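Long-range contacts in minor fimbrium subunit Mfa5 (Porphyromonas gingivalis ATCC 33277, PDB 6TO1), which serves as an accessory subunit of the minor fimbriae, pili that mediate biofilm formation and adhesion to host cells and to other oral bacteria: residues Tyr363-Phe368 and Phe386-Ala391; Ile358-Tyr363 and Asn373-Thr378. All coordinates share one frame; numbering follows the deposited sequence.

Contact 1: residues Tyr363-Phe368 and Phe386-Ala391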
# COMPACT_ATOMS: atom_id res chain seq x y z
N TYR A 363 29.68 -14.51 19.50
CA TYR A 363 30.92 -14.71 18.75
C TYR A 363 31.89 -15.71 19.39
O TYR A 363 32.96 -15.96 18.82
CB TYR A 363 31.60 -13.35 18.52
CG TYR A 363 30.89 -12.56 17.44
CD1 TYR A 363 31.40 -12.49 16.15
CD2 TYR A 363 29.67 -11.94 17.70
CE1 TYR A 363 30.75 -11.80 15.17
CE2 TYR A 363 29.00 -11.26 16.72
CZ TYR A 363 29.54 -11.18 15.46
OH TYR A 363 28.86 -10.51 14.49
N ASP A 364 31.56 -16.29 20.54
CA ASP A 364 32.30 -17.42 21.10
C ASP A 364 31.71 -18.68 20.47
O ASP A 364 30.58 -19.07 20.78
CB ASP A 364 32.18 -17.45 22.62
CG ASP A 364 33.00 -18.56 23.27
OD1 ASP A 364 33.39 -19.52 22.57
OD2 ASP A 364 33.26 -18.46 24.48
N LEU A 365 32.45 -19.30 19.54
CA LEU A 365 31.94 -20.46 18.82
C LEU A 365 32.25 -21.80 19.49
O LEU A 365 32.02 -22.85 18.88
CB LEU A 365 32.47 -20.48 17.38
CG LEU A 365 32.26 -19.20 16.56
CD1 LEU A 365 32.74 -19.38 15.11
CD2 LEU A 365 30.81 -18.80 16.54
N GLY A 366 32.74 -21.78 20.71
CA GLY A 366 33.10 -22.99 21.43
C GLY A 366 32.02 -23.54 22.36
O GLY A 366 32.32 -24.41 23.19
N ASP A 367 30.79 -23.04 22.24
CA ASP A 367 29.63 -23.42 23.06
C ASP A 367 29.92 -23.34 24.56
O ASP A 367 29.94 -24.33 25.29
CB ASP A 367 29.10 -24.79 22.69
CG ASP A 367 27.72 -25.06 23.32
OD1 ASP A 367 27.01 -24.08 23.65
OD2 ASP A 367 27.39 -26.25 23.48
N PHE A 368 30.11 -22.11 25.00
CA PHE A 368 30.21 -21.75 26.42
C PHE A 368 28.80 -21.39 26.85
O PHE A 368 28.28 -20.34 26.47
CB PHE A 368 31.21 -20.60 26.55
CG PHE A 368 31.46 -20.12 27.95
CD1 PHE A 368 31.33 -20.93 29.07
CD2 PHE A 368 31.89 -18.81 28.13
CE1 PHE A 368 31.59 -20.41 30.34
CE2 PHE A 368 32.16 -18.32 29.37
CZ PHE A 368 31.99 -19.11 30.47
N PHE A 386 21.62 -15.88 17.72
CA PHE A 386 22.30 -16.91 16.96
C PHE A 386 23.81 -16.81 17.15
O PHE A 386 24.34 -15.76 17.50
CB PHE A 386 21.90 -16.88 15.47
CG PHE A 386 22.22 -15.59 14.74
CD1 PHE A 386 23.47 -15.40 14.19
CD2 PHE A 386 21.25 -14.61 14.57
CE1 PHE A 386 23.77 -14.24 13.49
CE2 PHE A 386 21.55 -13.43 13.88
CZ PHE A 386 22.80 -13.27 13.33
N THR A 387 24.48 -17.94 16.98
CA THR A 387 25.93 -17.97 17.04
C THR A 387 26.48 -17.45 15.72
O THR A 387 25.88 -17.62 14.66
CB THR A 387 26.46 -19.37 17.30
OG1 THR A 387 25.95 -20.25 16.29
CG2 THR A 387 26.01 -19.87 18.67
N ALA A 388 27.66 -16.84 15.78
CA ALA A 388 28.25 -16.18 14.63
C ALA A 388 28.98 -17.18 13.73
O ALA A 388 30.17 -17.05 13.43
CB ALA A 388 29.19 -15.08 15.10
N THR A 389 28.24 -18.19 13.28
CA THR A 389 28.79 -19.09 12.28
C THR A 389 28.73 -18.42 10.91
O THR A 389 27.86 -17.59 10.66
CB THR A 389 28.01 -20.40 12.20
OG1 THR A 389 26.71 -20.15 11.65
CG2 THR A 389 27.88 -21.03 13.57
N PRO A 390 29.64 -18.78 10.00
CA PRO A 390 29.56 -18.19 8.65
C PRO A 390 28.17 -18.23 8.06
O PRO A 390 27.70 -17.21 7.54
CB PRO A 390 30.56 -19.02 7.84
CG PRO A 390 31.62 -19.39 8.88
CD PRO A 390 30.83 -19.64 10.17
N ALA A 391 27.46 -19.36 8.20
CA ALA A 391 26.15 -19.48 7.59
C ALA A 391 25.11 -18.60 8.28
O ALA A 391 24.24 -18.03 7.62
CB ALA A 391 25.70 -20.94 7.61
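The methyl group of A388 sits over one face of the Y363 ring, a CH-pi contact in which CB stands 3.6 Å from the ring centroid and 14° off the ring normal. CD1 and CE1 of Y363 are the ring atoms nearest this methyl, each 3.6 Å from A388 CB. Y363 CA-CB itself heads away from 386-391; with CG beside the backbone N (chi1 -76°), the ring folds back so that its face meets the methyl. The phenol OH is held by a hydrogen bond with S152 of helix 143-160, which fixes the far end of the ring, while M138 and L393 also touch the side chain.

L365 lays its methyls against the backbone and side chain of A388: CD2 is 3.6 Å from A388 O and 4.3 Å from A388 CB, with CD1 farther from that oxygen. L365 CD2 also lies loosely 4.5 Å from T387 CB, and the residue stays exposed to solvent.

This is the C-terminal side of a von Willebrand factor type A domain, a Rossmann-like sheet flanked by helices. Residues 363-368 form the loop leading from strand 357-362 into helix 369-378; residues 386-391 run from the sheet's edge strand 385-387 into helix 390-395.

No hydrogen bond joins the two segments; local bonds help to shape each turn. In the loop, D364 OD1 accepts from G366 N (3.0 Å), approached on its anti side with the donor 25° out of the carboxylate plane, which makes an Asx turn. Across from it, A388 is the centre of an inverse gamma turn, closed by a weak bond from T389 N to T387 O. T389 then caps helix 390-395, its OG1 bonded to the backbone N of N392.

Contact 2: residues Ile358-Tyr363 and Asn373-Thr378. With PO4 (phosphate ion), chain D.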
# COMPACT_ATOMS: atom_id res chain seq x y z
N ILE A 358 15.28 -6.91 20.43
CA ILE A 358 16.68 -7.15 20.75
C ILE A 358 17.14 -8.41 20.05
O ILE A 358 16.61 -9.50 20.30
CB ILE A 358 16.93 -7.30 22.27
CG1 ILE A 358 16.12 -6.27 23.02
CG2 ILE A 358 18.42 -7.23 22.54
CD1 ILE A 358 16.43 -4.85 22.69
N HIS A 359 18.20 -8.26 19.24
CA HIS A 359 18.90 -9.36 18.61
C HIS A 359 20.28 -9.52 19.25
O HIS A 359 20.96 -8.52 19.49
CB HIS A 359 19.11 -9.11 17.12
CG HIS A 359 17.90 -8.61 16.42
ND1 HIS A 359 17.12 -9.42 15.61
CD2 HIS A 359 17.33 -7.38 16.38
CE1 HIS A 359 16.12 -8.71 15.12
NE2 HIS A 359 16.23 -7.47 15.56
N THR A 360 20.69 -10.75 19.49
CA THR A 360 22.03 -10.96 20.02
C THR A 360 22.74 -11.98 19.14
O THR A 360 22.14 -12.93 18.64
CB THR A 360 22.04 -11.45 21.48
OG1 THR A 360 21.27 -12.65 21.57
CG2 THR A 360 21.45 -10.40 22.39
N ILE A 361 24.04 -11.79 18.99
CA ILE A 361 24.87 -12.63 18.13
C ILE A 361 26.08 -13.02 18.96
O ILE A 361 26.80 -12.15 19.44
CB ILE A 361 25.29 -11.89 16.85
CG1 ILE A 361 24.06 -11.38 16.12
CG2 ILE A 361 26.13 -12.79 15.99
CD1 ILE A 361 24.40 -10.50 14.93
N GLY A 362 26.31 -14.32 19.12
CA GLY A 362 27.34 -14.81 20.00
C GLY A 362 28.58 -15.20 19.23
O GLY A 362 28.54 -16.11 18.40
N TYR A 363 29.68 -14.51 19.50
CA TYR A 363 30.92 -14.71 18.75
C TYR A 363 31.89 -15.71 19.39
O TYR A 363 32.96 -15.96 18.82
CB TYR A 363 31.60 -13.35 18.52
CG TYR A 363 30.89 -12.56 17.44
CD1 TYR A 363 31.40 -12.49 16.15
CD2 TYR A 363 29.67 -11.94 17.70
CE1 TYR A 363 30.75 -11.80 15.17
CE2 TYR A 363 29.00 -11.26 16.72
CZ TYR A 363 29.54 -11.18 15.46
OH TYR A 363 28.86 -10.51 14.49
N ASN A 373 23.74 -18.64 26.70
CA ASN A 373 22.45 -18.58 27.38
C ASN A 373 22.17 -17.19 27.92
O ASN A 373 21.02 -16.75 27.92
CB ASN A 373 22.39 -19.64 28.48
CG ASN A 373 22.34 -21.05 27.90
OD1 ASN A 373 22.34 -21.22 26.68
ND2 ASN A 373 22.28 -22.05 28.77
N SER A 374 23.21 -16.48 28.39
CA SER A 374 23.03 -15.08 28.75
C SER A 374 22.55 -14.27 27.55
O SER A 374 21.62 -13.47 27.66
CB SER A 374 24.32 -14.50 29.32
OG SER A 374 24.55 -15.03 30.60
N LEU A 375 23.18 -14.46 26.39
CA LEU A 375 22.75 -13.74 25.19
C LEU A 375 21.36 -14.17 24.73
O LEU A 375 20.61 -13.35 24.21
CB LEU A 375 23.78 -13.93 24.07
CG LEU A 375 25.13 -13.21 24.34
CD1 LEU A 375 26.12 -13.64 23.25
CD2 LEU A 375 24.98 -11.72 24.35
N LYS A 376 20.98 -15.43 24.94
CA LYS A 376 19.63 -15.83 24.58
C LYS A 376 18.60 -15.07 25.41
O LYS A 376 17.56 -14.65 24.89
CB LYS A 376 19.44 -17.33 24.77
CG LYS A 376 20.07 -18.17 23.72
CD LYS A 376 19.85 -19.69 24.02
CE LYS A 376 20.72 -20.54 23.14
NZ LYS A 376 20.37 -21.97 23.35
N LEU A 377 18.86 -14.88 26.71
CA LEU A 377 17.90 -14.19 27.57
C LEU A 377 17.91 -12.69 27.34
O LEU A 377 16.94 -12.01 27.67
CB LEU A 377 18.21 -14.51 29.04
CG LEU A 377 17.89 -15.94 29.49
CD1 LEU A 377 18.09 -16.06 31.02
CD2 LEU A 377 16.51 -16.37 29.12
N THR A 378 19.04 -12.14 26.86
CA THR A 378 19.16 -10.74 26.53
C THR A 378 18.34 -10.40 25.29
O THR A 378 17.70 -9.33 25.23
CB THR A 378 20.64 -10.39 26.29
OG1 THR A 378 21.44 -10.73 27.42
CG2 THR A 378 20.82 -8.93 26.01
P PO4 D . 23.97 -23.31 24.06
O1 PO4 D . 23.93 -22.59 22.72
O2 PO4 D . 22.71 -23.03 24.84
O3 PO4 D . 24.03 -24.81 23.86
O4 PO4 D . 25.16 -22.86 24.86
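T360 OG1 donates a 2.8 Å hydrogen bond to the carbonyl O of L375, tying strand 357-362 to helix 369-378. The two belong to a beta-alpha-beta unit, completed by strand 385-387, in the Rossmann-like vWA fold; residues 373-378 of the helix run nearly antiparallel to residues 358-362 (165°), their axes 7.6 Å apart at closest approach. The hydroxyl lies between the backbone N and the carbonyl carbon of T360 (chi1 57°) and approaches from above the carbonyl plane of L375, 61° out of it. T360 is buried, so this bond gives its hydroxyl a partner within the interface.

Packing fills in around it. L375 CD1 packs on the backbone of G362, 3.7 Å from its CA. F385 of the edge strand touches both T360 and L375. Towards the other end of the strand, I358 CG2 meets the carbonyl O of T378 at 3.5 Å.

On the outer side of the helix, K376 extends beyond CG to give NZ a 3.0 Å hydrogen bond to O2 of a phosphate ion, probably from the crystallisation liquor, and a salt bridge with E382. T378 turns its hydroxyl back to S374 O, while the side chains of T378 and T360 cross at about a right angle, their CG2 methyls 4.0 Å apart.

Overall arrangement
After the four earlier strands of the vWA sheet, the chain enters strand 357-362, the fifth in the order across it, then turns through the loop 363-368 into helix 369-378. Contact 2 closes this first excursion, returning the helix to its own strand. The chain next forms edge strand 385-387, and contact 1 closes a second loop by bringing the turn between strand 385-387 and helix 390-395 to residues 363-368. Their segments alternate, so the two closures cross, sharing Y363. Their centres lie 11 Å apart, and the neighbouring strands link them: F386 and A388 probably hydrogen-bond through their backbones to G362, while F386 packs on I361.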